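Local atomic coordinates of alpha-glucosidase YIHQ (Escherichia coli, PDB entry 5AEG), a protein that hydrolyses sulfoquinovosyl diacylglycerides and simple sulfoquinovosides such as sulfoquinovosyl glycerol, releasing sulfoquinovose that the bacterium degrades for carbon and sulfur. Residues 52-57 with 150-155; 143-148 with 175-180; 406-411 with 454-459. One frame throughout, in Å; residues are numbered along the deposited sequence.

Contact 1: residues 52-57 with 150-155; sequences RGNFSI and TSEQGV. With CA (calcium ion), chain D.
The carbonyl oxygen Gly53 O is gripped from two sources. Glu152 N donates to it across the contact at 3.0 Å with an almost straight N-H...O angle of 163°, arriving from above the carbonyl plane, while Phe55 N reaches back weakly and closes an inverse gamma turn centred on Asn54. The same oxygen also meets carbon, with Ser151 CB 3.4 Å from Gly53 O. Asn54 OD1 lies 3.3 Å from Glu152 CB, its amide plane nearly perpendicular (85°) to the Glu152 carboxylate. Phe55 turns the edge of its ring, at CD1, to Ser151 CB. With chi1 at 76°, Ser151 OG sits between its own backbone N and carbonyl carbon, where it donates to Glu152 O at 2.7 Å. The same hydroxyl oxygen accepts a hydrogen bond from a water that also donates to Phe55 O, a second, solvent-mediated link between the segments. Beyond this junction the chain runs straight into a metal site: Gly154 O binds calcium at 2.4 Å and Gln153 is a further ligand, with Asp472 and Asp481 completing the protein's share. The result is a loop of the N-terminal domain held to the catalytic barrel by a calcium site.

Contact 2: residues 143-148 with 175-180; sequences GKPFPL and GDYYWT
Tyr177 is met by three consecutive residues, Lys144, Pro145 and Phe146, and each meets it in a different way. The polar one is a short hydrogen bond: Tyr177 OH donates to Pro145 O at 2.6 Å, lying in the carbonyl plane. Lys144, its chain bent at chi2 and chi3, brings CE over one face of the phenol ring in a CH-pi contact, 3.9 Å from the centroid; the ammonium NZ follows as an off-centre cation-pi partner. Aromatic packing supplies the third, an offset edge-to-face pair in which Tyr177 sends its edge toward the face of Phe146 with the planes at 89°, and Tyr177 CE1 comes within 3.7 Å of Phe146 CE2.

CH-pi contact recurs at Tyr178, where Pro147 CD rests over the ring face, 3.8 Å from its centroid. Apolar contact adds Phe146 CD2 against Tyr178 CB. The two tyrosines are the central residues of a type I turn from Asp176 to Trp179, and each has chi1 near +60° (68° and 61°), which sends both rings onto the strand 145-148. That strand lies at the end of its sheet, bonded to strand 203-206 through backbone pairs such as Phe146 with Phe205. With a single direct hydrogen bond between the segments, cohesion comes chiefly from dispersion and CH-pi contact: proline and lysine carbons over the tyrosine faces, and the Tyr177 edge against Phe146.

Contact 3: residues 406-411 with 454-459; sequences FGEYLP and MRAGST
Gly407 and Ala456 mark the closest backbone approach, their CA atoms 5.5 Å apart, where two irregular loops leave the neighbouring parallel strands 401-404 and 451-454. Gly407 has a positive phi, 120°, in a conformation that suits glycine, and Ala456 turns its methyl into this meeting point, with CB 3.3 Å from Phe406 O. One water joins the backbones as well, donating to Phe406 O at 2.7 Å and accepting from Ala456 N at 3.1 Å.

Among the side chains, Arg455 does most of the work. Its chain runs extended from CG to NE and carries the guanidinium to where it meets both Phe406 and Glu408. Glu408 OE2 is shared by both terminal nitrogens, lying 3.0 Å from Arg455 NH1 and 3.0 Å from Arg455 NH2. The carboxylate and guanidinium planes are 57° apart, with Glu408 OE1 over a guanidinium face, so this salt bridge is not a coplanar, two-pronged pair, and both of its hydrogen bonds are bent and weak. Toward Phe406 the guanidinium is steeply tilted, 75° from the ring plane, and it presents NH2 over the middle of the ring face. Arg455 CZ stands 4.6 Å from the Phe406 ring centroid, almost on the ring normal, as a cation-pi partner.

Arg455 has further acidic partners: NE forms a salt bridge with Asp405, the nucleophile, and NH1 a second one with Glu152. Arg455 thus gathers several carboxylates and probably helps to orient the nucleophile, while Phe406 packs near the substrate-binding Trp304. Glu408 is itself probably an active-site residue, by similarity to relatives. Loops at the ends of adjacent barrel strands, one contributing the acids and the other the arginine that pairs with them, form this part of the active site of the family 31 TIM barrel.

Contact 1 lies between the other two, touching both, with its centre about 11 Å from each of theirs. Toward contact 2 the loop 150-155 probably forms a backbone hydrogen bond, Ser151 N to Thr180 O at 3.2 Å, and Trp179, which ends the type I turn of contact 2, packs on it, CE3 lying 3.2 Å from Glu152 O. Toward contact 3 it crosses from the N-terminal domain to the barrel: Glu152 OE1 makes a salt bridge with Arg455 NH1 at 3.2 Å, and Thr150 packs on Glu408. Contacts 2 and 3, with centres about 16 Å apart, do not touch. Asp472, the inferred proton donor, also binds the calcium of contact 1, which would tie the metal site to the catalytic centre.

Contact 1: residues 52-57 with 150-155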
loop_
_atom_site.group_PDB
_atom_site.type_symbol
_atom_site.label_atom_id
_atom_site.label_comp_id
_atom_site.label_asym_id
_atom_site.label_seq_id
_atom_site.Cartn_x
_atom_site.Cartn_y
_atom_site.Cartn_z
ATOM N N ARG A 52 11.595 -5.222 -16.598
ATOM C CA ARG A 52 12.210 -5.229 -15.239
ATOM C C ARG A 52 11.250 -4.790 -14.116
ATOM O O ARG A 52 11.664 -4.322 -13.046
ATOM C CB ARG A 52 13.457 -4.424 -15.203
ATOM C CG ARG A 52 14.256 -4.663 -16.497
ATOM C CD ARG A 52 15.542 -3.866 -16.599
ATOM N NE ARG A 52 16.584 -4.424 -15.758
ATOM C CZ ARG A 52 17.694 -3.795 -15.380
ATOM N NH1 ARG A 52 17.962 -2.533 -15.734
ATOM N NH2 ARG A 52 18.540 -4.446 -14.612
ATOM N N GLY A 53 9.961 -5.007 -14.357
ATOM C CA GLY A 53 8.950 -4.661 -13.328
ATOM C C GLY A 53 8.102 -3.522 -13.690
ATOM O O GLY A 53 7.082 -3.321 -13.029
ATOM N N ASN A 54 8.494 -2.778 -14.729
ATOM C CA ASN A 54 7.692 -1.706 -15.289
ATOM C C ASN A 54 6.713 -2.184 -16.396
ATOM O O ASN A 54 6.749 -1.742 -17.594
ATOM C CB ASN A 54 8.553 -0.587 -15.787
ATOM C CG ASN A 54 9.366 0.052 -14.690
ATOM O OD1 ASN A 54 8.853 0.645 -13.794
ATOM N ND2 ASN A 54 10.646 -0.061 -14.797
ATOM N N PHE A 55 5.840 -3.107 -15.961
ATOM C CA PHE A 55 5.120 -3.945 -16.877
ATOM C C PHE A 55 4.349 -3.175 -17.903
ATOM O O PHE A 55 3.576 -2.258 -17.588
ATOM C CB PHE A 55 4.115 -4.841 -16.132
ATOM C CG PHE A 55 4.706 -5.960 -15.420
ATOM C CD1 PHE A 55 5.136 -5.851 -14.099
ATOM C CD2 PHE A 55 4.784 -7.217 -16.030
ATOM C CE1 PHE A 55 5.647 -6.896 -13.424
ATOM C CE2 PHE A 55 5.276 -8.281 -15.343
ATOM C CZ PHE A 55 5.730 -8.161 -14.034
ATOM N N SER A 56 4.471 -3.619 -19.146
ATOM C CA SER A 56 3.513 -3.239 -20.172
ATOM C C SER A 56 2.631 -4.461 -20.406
ATOM O O SER A 56 3.112 -5.487 -20.799
ATOM C CB SER A 56 4.232 -2.904 -21.465
ATOM O OG SER A 56 3.283 -2.829 -22.491
ATOM N N ILE A 57 1.372 -4.343 -20.082
ATOM C CA ILE A 57 0.453 -5.492 -20.090
ATOM C C ILE A 57 -0.780 -5.089 -20.841
ATOM O O ILE A 57 -1.456 -4.156 -20.501
ATOM C CB ILE A 57 0.222 -6.147 -18.700
ATOM C CG1 ILE A 57 -0.876 -7.217 -18.803
ATOM C CG2 ILE A 57 -0.039 -5.145 -17.579
ATOM C CD1 ILE A 57 -0.746 -8.278 -17.724
ATOM N N THR A 150 0.049 -5.675 -10.036
ATOM C CA THR A 150 1.159 -5.192 -9.176
ATOM C C THR A 150 2.395 -4.997 -10.014
ATOM O O THR A 150 2.679 -5.797 -10.939
ATOM C CB THR A 150 1.419 -6.022 -7.891
ATOM O OG1 THR A 150 2.296 -5.251 -7.090
ATOM C CG2 THR A 150 1.984 -7.407 -8.159
ATOM N N SER A 151 3.070 -3.876 -9.811
ATOM C CA SER A 151 4.224 -3.491 -10.606
ATOM C C SER A 151 5.034 -2.430 -9.891
ATOM O O SER A 151 4.663 -1.976 -8.787
ATOM C CB SER A 151 3.842 -2.942 -11.979
ATOM O OG SER A 151 3.327 -1.581 -12.026
ATOM N N GLU A 152 6.162 -2.066 -10.495
ATOM C CA GLU A 152 6.794 -0.806 -10.039
ATOM C C GLU A 152 5.772 0.293 -10.158
ATOM O O GLU A 152 4.873 0.342 -11.025
ATOM C CB GLU A 152 8.037 -0.436 -10.795
ATOM C CG GLU A 152 9.130 -1.513 -10.777
ATOM C CD GLU A 152 9.370 -2.031 -9.401
ATOM O OE1 GLU A 152 9.554 -1.147 -8.496
ATOM O OE2 GLU A 152 9.320 -3.297 -9.192
ATOM N N GLN A 153 5.904 1.265 -9.264
ATOM C CA GLN A 153 4.898 2.286 -9.121
ATOM C C GLN A 153 5.038 3.490 -10.125
ATOM O O GLN A 153 4.108 4.263 -10.326
ATOM C CB GLN A 153 5.060 2.759 -7.657
ATOM C CG GLN A 153 3.944 3.689 -7.154
ATOM C CD GLN A 153 4.454 5.061 -6.904
ATOM O OE1 GLN A 153 5.551 5.420 -7.323
ATOM N NE2 GLN A 153 3.674 5.846 -6.200
ATOM N N GLY A 154 6.201 3.601 -10.774
ATOM C CA GLY A 154 6.435 4.615 -11.738
ATOM C C GLY A 154 7.337 5.710 -11.199
ATOM O O GLY A 154 7.368 5.958 -10.008
ATOM N N VAL A 155 8.077 6.387 -12.082
ATOM C CA VAL A 155 8.877 7.577 -11.672
ATOM C C VAL A 155 8.290 8.732 -12.445
ATOM O O VAL A 155 8.438 8.867 -13.691
ATOM C CB VAL A 155 10.358 7.335 -12.069
ATOM C CG1 VAL A 155 11.199 8.598 -11.907
ATOM C CG2 VAL A 155 10.897 6.065 -11.389
HETATM CA CA CA D . 7.482 6.691 -7.733
HETATM O O HOH W 1 2.658 -1.754 -14.947
HETATM O O HOH W 2 9.619 7.749 -7.827
#

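Contact 2: residues 143-148 with 175-180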
loop_
_atom_site.group_PDB
_atom_site.type_symbol
_atom_site.label_atom_id
_atom_site.label_comp_id
_atom_site.label_asym_id
_atom_site.label_seq_id
_atom_site.Cartn_x
_atom_site.Cartn_y
_atom_site.Cartn_z
ATOM N N GLY A 143 -14.992 7.977 -12.587
ATOM C CA GLY A 143 -14.585 8.674 -13.770
ATOM C C GLY A 143 -13.456 8.000 -14.548
ATOM O O GLY A 143 -13.220 8.358 -15.673
ATOM N N LYS A 144 -12.810 6.980 -13.993
ATOM C CA LYS A 144 -11.636 6.412 -14.628
ATOM C C LYS A 144 -11.601 4.913 -14.491
ATOM O O LYS A 144 -12.176 4.343 -13.525
ATOM C CB LYS A 144 -10.349 6.923 -13.917
ATOM C CG LYS A 144 -10.095 8.415 -13.987
ATOM C CD LYS A 144 -9.655 8.800 -15.388
ATOM C CE LYS A 144 -8.145 9.036 -15.495
ATOM N NZ LYS A 144 -7.799 9.641 -16.821
ATOM N N PRO A 145 -10.822 4.250 -15.381
ATOM C CA PRO A 145 -10.523 2.855 -15.247
ATOM C C PRO A 145 -9.201 2.594 -14.542
ATOM O O PRO A 145 -8.259 3.369 -14.653
ATOM C CB PRO A 145 -10.525 2.373 -16.724
ATOM C CG PRO A 145 -9.872 3.566 -17.456
ATOM C CD PRO A 145 -10.437 4.761 -16.716
ATOM N N PHE A 146 -9.169 1.497 -13.821
ATOM C CA PHE A 146 -7.995 1.062 -13.047
ATOM C C PHE A 146 -7.656 -0.377 -13.347
ATOM O O PHE A 146 -8.194 -1.324 -12.725
ATOM C CB PHE A 146 -8.154 1.307 -11.546
ATOM C CG PHE A 146 -8.271 2.772 -11.217
ATOM C CD1 PHE A 146 -9.507 3.396 -11.355
ATOM C CD2 PHE A 146 -7.169 3.514 -10.814
ATOM C CE1 PHE A 146 -9.646 4.734 -11.113
ATOM C CE2 PHE A 146 -7.300 4.882 -10.606
ATOM C CZ PHE A 146 -8.527 5.499 -10.784
ATOM N N PRO A 147 -6.700 -0.560 -14.252
ATOM C CA PRO A 147 -6.027 -1.845 -14.271
ATOM C C PRO A 147 -5.429 -2.154 -12.887
ATOM O O PRO A 147 -4.803 -1.275 -12.228
ATOM C CB PRO A 147 -4.878 -1.617 -15.285
ATOM C CG PRO A 147 -5.432 -0.542 -16.198
ATOM C CD PRO A 147 -6.081 0.382 -15.173
ATOM N N LEU A 148 -5.536 -3.412 -12.512
ATOM C CA LEU A 148 -5.091 -3.947 -11.244
ATOM C C LEU A 148 -4.027 -5.037 -11.461
ATOM O O LEU A 148 -4.321 -6.278 -11.538
ATOM C CB LEU A 148 -6.278 -4.550 -10.487
ATOM C CG LEU A 148 -7.372 -3.488 -10.180
ATOM C CD1 LEU A 148 -8.603 -4.181 -9.585
ATOM C CD2 LEU A 148 -6.913 -2.312 -9.282
ATOM N N GLY A 175 5.613 5.173 -15.835
ATOM C CA GLY A 175 4.305 4.777 -15.296
ATOM C C GLY A 175 3.186 5.709 -15.653
ATOM O O GLY A 175 3.288 6.564 -16.550
ATOM N N ASP A 176 2.067 5.502 -14.963
ATOM C CA ASP A 176 0.869 6.257 -15.180
ATOM C C ASP A 176 0.034 6.280 -13.876
ATOM O O ASP A 176 0.415 5.697 -12.870
ATOM C CB ASP A 176 0.086 5.672 -16.368
ATOM C CG ASP A 176 -0.715 6.714 -17.121
ATOM O OD1 ASP A 176 -0.968 7.834 -16.659
ATOM O OD2 ASP A 176 -1.105 6.376 -18.235
ATOM N N TYR A 177 -1.098 6.944 -13.932
ATOM C CA TYR A 177 -1.885 7.342 -12.769
ATOM C C TYR A 177 -2.355 6.175 -11.894
ATOM O O TYR A 177 -2.552 6.357 -10.723
ATOM C CB TYR A 177 -3.115 8.185 -13.206
ATOM C CG TYR A 177 -4.153 7.421 -13.970
ATOM C CD1 TYR A 177 -5.127 6.653 -13.308
ATOM C CD2 TYR A 177 -4.120 7.393 -15.366
ATOM C CE1 TYR A 177 -6.123 5.964 -13.995
ATOM C CE2 TYR A 177 -5.116 6.724 -16.080
ATOM C CZ TYR A 177 -6.099 5.987 -15.384
ATOM O OH TYR A 177 -7.054 5.238 -16.066
ATOM N N TYR A 178 -2.458 4.994 -12.492
ATOM C CA TYR A 178 -2.963 3.781 -11.848
ATOM C C TYR A 178 -1.852 2.859 -11.460
ATOM O O TYR A 178 -2.127 1.862 -10.792
ATOM C CB TYR A 178 -3.965 2.994 -12.777
ATOM C CG TYR A 178 -3.363 2.534 -14.037
ATOM C CD1 TYR A 178 -2.710 1.320 -14.118
ATOM C CD2 TYR A 178 -3.403 3.336 -15.163
ATOM C CE1 TYR A 178 -2.126 0.925 -15.301
ATOM C CE2 TYR A 178 -2.799 2.934 -16.331
ATOM C CZ TYR A 178 -2.171 1.722 -16.385
ATOM O OH TYR A 178 -1.611 1.332 -17.585
ATOM N N TRP A 179 -0.588 3.154 -11.772
ATOM C CA TRP A 179 0.435 2.234 -11.422
ATOM C C TRP A 179 0.623 2.136 -9.883
ATOM O O TRP A 179 0.605 3.136 -9.203
ATOM C CB TRP A 179 1.767 2.603 -12.091
ATOM C CG TRP A 179 1.852 2.258 -13.513
ATOM C CD1 TRP A 179 0.873 2.252 -14.413
ATOM C CD2 TRP A 179 3.051 1.860 -14.195
ATOM N NE1 TRP A 179 1.377 1.886 -15.648
ATOM C CE2 TRP A 179 2.703 1.586 -15.526
ATOM C CE3 TRP A 179 4.366 1.744 -13.812
ATOM C CZ2 TRP A 179 3.644 1.186 -16.466
ATOM C CZ3 TRP A 179 5.329 1.291 -14.746
ATOM C CH2 TRP A 179 4.963 1.048 -16.057
ATOM N N THR A 180 0.832 0.933 -9.386
ATOM C CA THR A 180 1.074 0.705 -7.983
ATOM C C THR A 180 1.569 -0.684 -7.699
ATOM O O THR A 180 1.228 -1.659 -8.403
ATOM C CB THR A 180 -0.280 0.941 -7.189
ATOM O OG1 THR A 180 -0.134 0.622 -5.808
ATOM C CG2 THR A 180 -1.445 0.171 -7.762
HETATM O O HOH W 3 -4.468 0.499 -10.142
#

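Contact 3: residues 406-411 with 454-459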
loop_
_atom_site.group_PDB
_atom_site.type_symbol
_atom_site.label_atom_id
_atom_site.label_comp_id
_atom_site.label_asym_id
_atom_site.label_seq_id
_atom_site.Cartn_x
_atom_site.Cartn_y
_atom_site.Cartn_z
ATOM N N PHE A 406 10.092 -5.219 -1.914
ATOM C CA PHE A 406 9.662 -5.912 -3.119
ATOM C C PHE A 406 8.444 -6.837 -2.914
ATOM O O PHE A 406 7.668 -6.601 -1.987
ATOM C CB PHE A 406 10.863 -6.671 -3.758
ATOM C CG PHE A 406 11.774 -5.807 -4.486
ATOM C CD1 PHE A 406 11.573 -5.580 -5.847
ATOM C CD2 PHE A 406 12.917 -5.324 -3.876
ATOM C CE1 PHE A 406 12.443 -4.745 -6.570
ATOM C CE2 PHE A 406 13.758 -4.473 -4.574
ATOM C CZ PHE A 406 13.539 -4.208 -5.931
ATOM N N GLY A 407 8.187 -7.738 -3.880
ATOM C CA GLY A 407 6.927 -8.466 -3.936
ATOM C C GLY A 407 6.149 -8.245 -5.193
ATOM O O GLY A 407 5.308 -9.092 -5.545
ATOM N N GLU A 408 6.415 -7.091 -5.861
ATOM C CA GLU A 408 5.699 -6.633 -7.028
ATOM C C GLU A 408 6.244 -7.176 -8.363
ATOM O O GLU A 408 5.696 -6.902 -9.401
ATOM C CB GLU A 408 5.572 -5.065 -7.039
ATOM C CG GLU A 408 6.825 -4.326 -7.495
ATOM C CD GLU A 408 7.975 -4.344 -6.483
ATOM O OE1 GLU A 408 7.715 -4.735 -5.341
ATOM O OE2 GLU A 408 9.151 -3.968 -6.852
ATOM N N TYR A 409 7.348 -7.876 -8.313
ATOM C CA TYR A 409 8.042 -8.277 -9.495
ATOM C C TYR A 409 8.343 -9.765 -9.446
ATOM O O TYR A 409 9.464 -10.176 -9.547
ATOM C CB TYR A 409 9.308 -7.403 -9.798
ATOM C CG TYR A 409 9.916 -7.761 -11.190
ATOM C CD1 TYR A 409 9.072 -8.180 -12.277
ATOM C CD2 TYR A 409 11.296 -7.773 -11.411
ATOM C CE1 TYR A 409 9.578 -8.527 -13.508
ATOM C CE2 TYR A 409 11.813 -8.161 -12.670
ATOM C CZ TYR A 409 10.952 -8.522 -13.703
ATOM O OH TYR A 409 11.418 -8.845 -14.963
ATOM N N LEU A 410 7.307 -10.567 -9.275
ATOM C CA LEU A 410 7.324 -12.011 -9.713
ATOM C C LEU A 410 7.202 -11.999 -11.260
ATOM O O LEU A 410 6.197 -11.541 -11.811
ATOM C CB LEU A 410 6.184 -12.834 -9.166
ATOM C CG LEU A 410 6.276 -14.289 -9.707
ATOM C CD1 LEU A 410 7.423 -15.054 -8.995
ATOM C CD2 LEU A 410 4.991 -15.048 -9.641
ATOM N N PRO A 411 8.263 -12.403 -11.991
ATOM C CA PRO A 411 8.186 -12.373 -13.457
ATOM C C PRO A 411 7.139 -13.327 -13.944
ATOM O O PRO A 411 6.886 -14.376 -13.299
ATOM C CB PRO A 411 9.599 -12.851 -13.905
ATOM C CG PRO A 411 10.476 -12.399 -12.799
ATOM C CD PRO A 411 9.624 -12.839 -11.589
ATOM N N MET A 454 6.363 -2.811 4.601
ATOM C CA MET A 454 6.368 -3.246 3.217
ATOM C C MET A 454 5.861 -2.192 2.311
ATOM O O MET A 454 5.043 -1.323 2.729
ATOM C CB MET A 454 5.391 -4.496 3.082
ATOM C CG MET A 454 5.823 -5.601 4.008
ATOM S SD MET A 454 4.976 -7.157 3.675
ATOM C CE MET A 454 5.702 -7.690 2.125
ATOM N N ARG A 455 6.255 -2.246 1.033
ATOM C CA ARG A 455 5.569 -1.439 0.056
ATOM C C ARG A 455 4.543 -2.199 -0.777
ATOM O O ARG A 455 3.474 -1.720 -0.990
ATOM C CB ARG A 455 6.497 -0.646 -0.862
ATOM C CG ARG A 455 7.440 -1.388 -1.792
ATOM C CD ARG A 455 8.312 -0.372 -2.592
ATOM N NE ARG A 455 9.426 -1.178 -3.141
ATOM C CZ ARG A 455 9.582 -1.676 -4.370
ATOM N NH1 ARG A 455 8.804 -1.411 -5.367
ATOM N NH2 ARG A 455 10.579 -2.491 -4.616
ATOM N N ALA A 456 4.925 -3.349 -1.326
ATOM C CA ALA A 456 3.979 -4.192 -2.032
ATOM C C ALA A 456 2.941 -4.819 -1.157
ATOM O O ALA A 456 3.204 -5.111 0.014
ATOM C CB ALA A 456 4.735 -5.264 -2.820
ATOM N N GLY A 457 1.751 -5.018 -1.757
ATOM C CA GLY A 457 0.702 -5.697 -1.134
ATOM C C GLY A 457 -0.286 -6.350 -2.008
ATOM O O GLY A 457 -0.318 -6.111 -3.198
ATOM N N SER A 458 -1.102 -7.223 -1.384
ATOM C CA SER A 458 -2.197 -7.844 -2.076
ATOM C C SER A 458 -3.174 -8.342 -1.022
ATOM O O SER A 458 -2.948 -8.184 0.167
ATOM C CB SER A 458 -1.707 -9.027 -2.959
ATOM O OG SER A 458 -1.088 -10.084 -2.234
ATOM N N THR A 459 -4.297 -8.884 -1.474
ATOM C CA THR A 459 -5.332 -9.400 -0.583
ATOM C C THR A 459 -4.755 -10.249 0.530
ATOM O O THR A 459 -4.043 -11.190 0.269
ATOM C CB THR A 459 -6.393 -10.170 -1.398
ATOM O OG1 THR A 459 -6.998 -9.304 -2.370
ATOM C CG2 THR A 459 -7.401 -10.718 -0.483
HETATM O O HOH W 4 7.428 -4.671 -0.075
#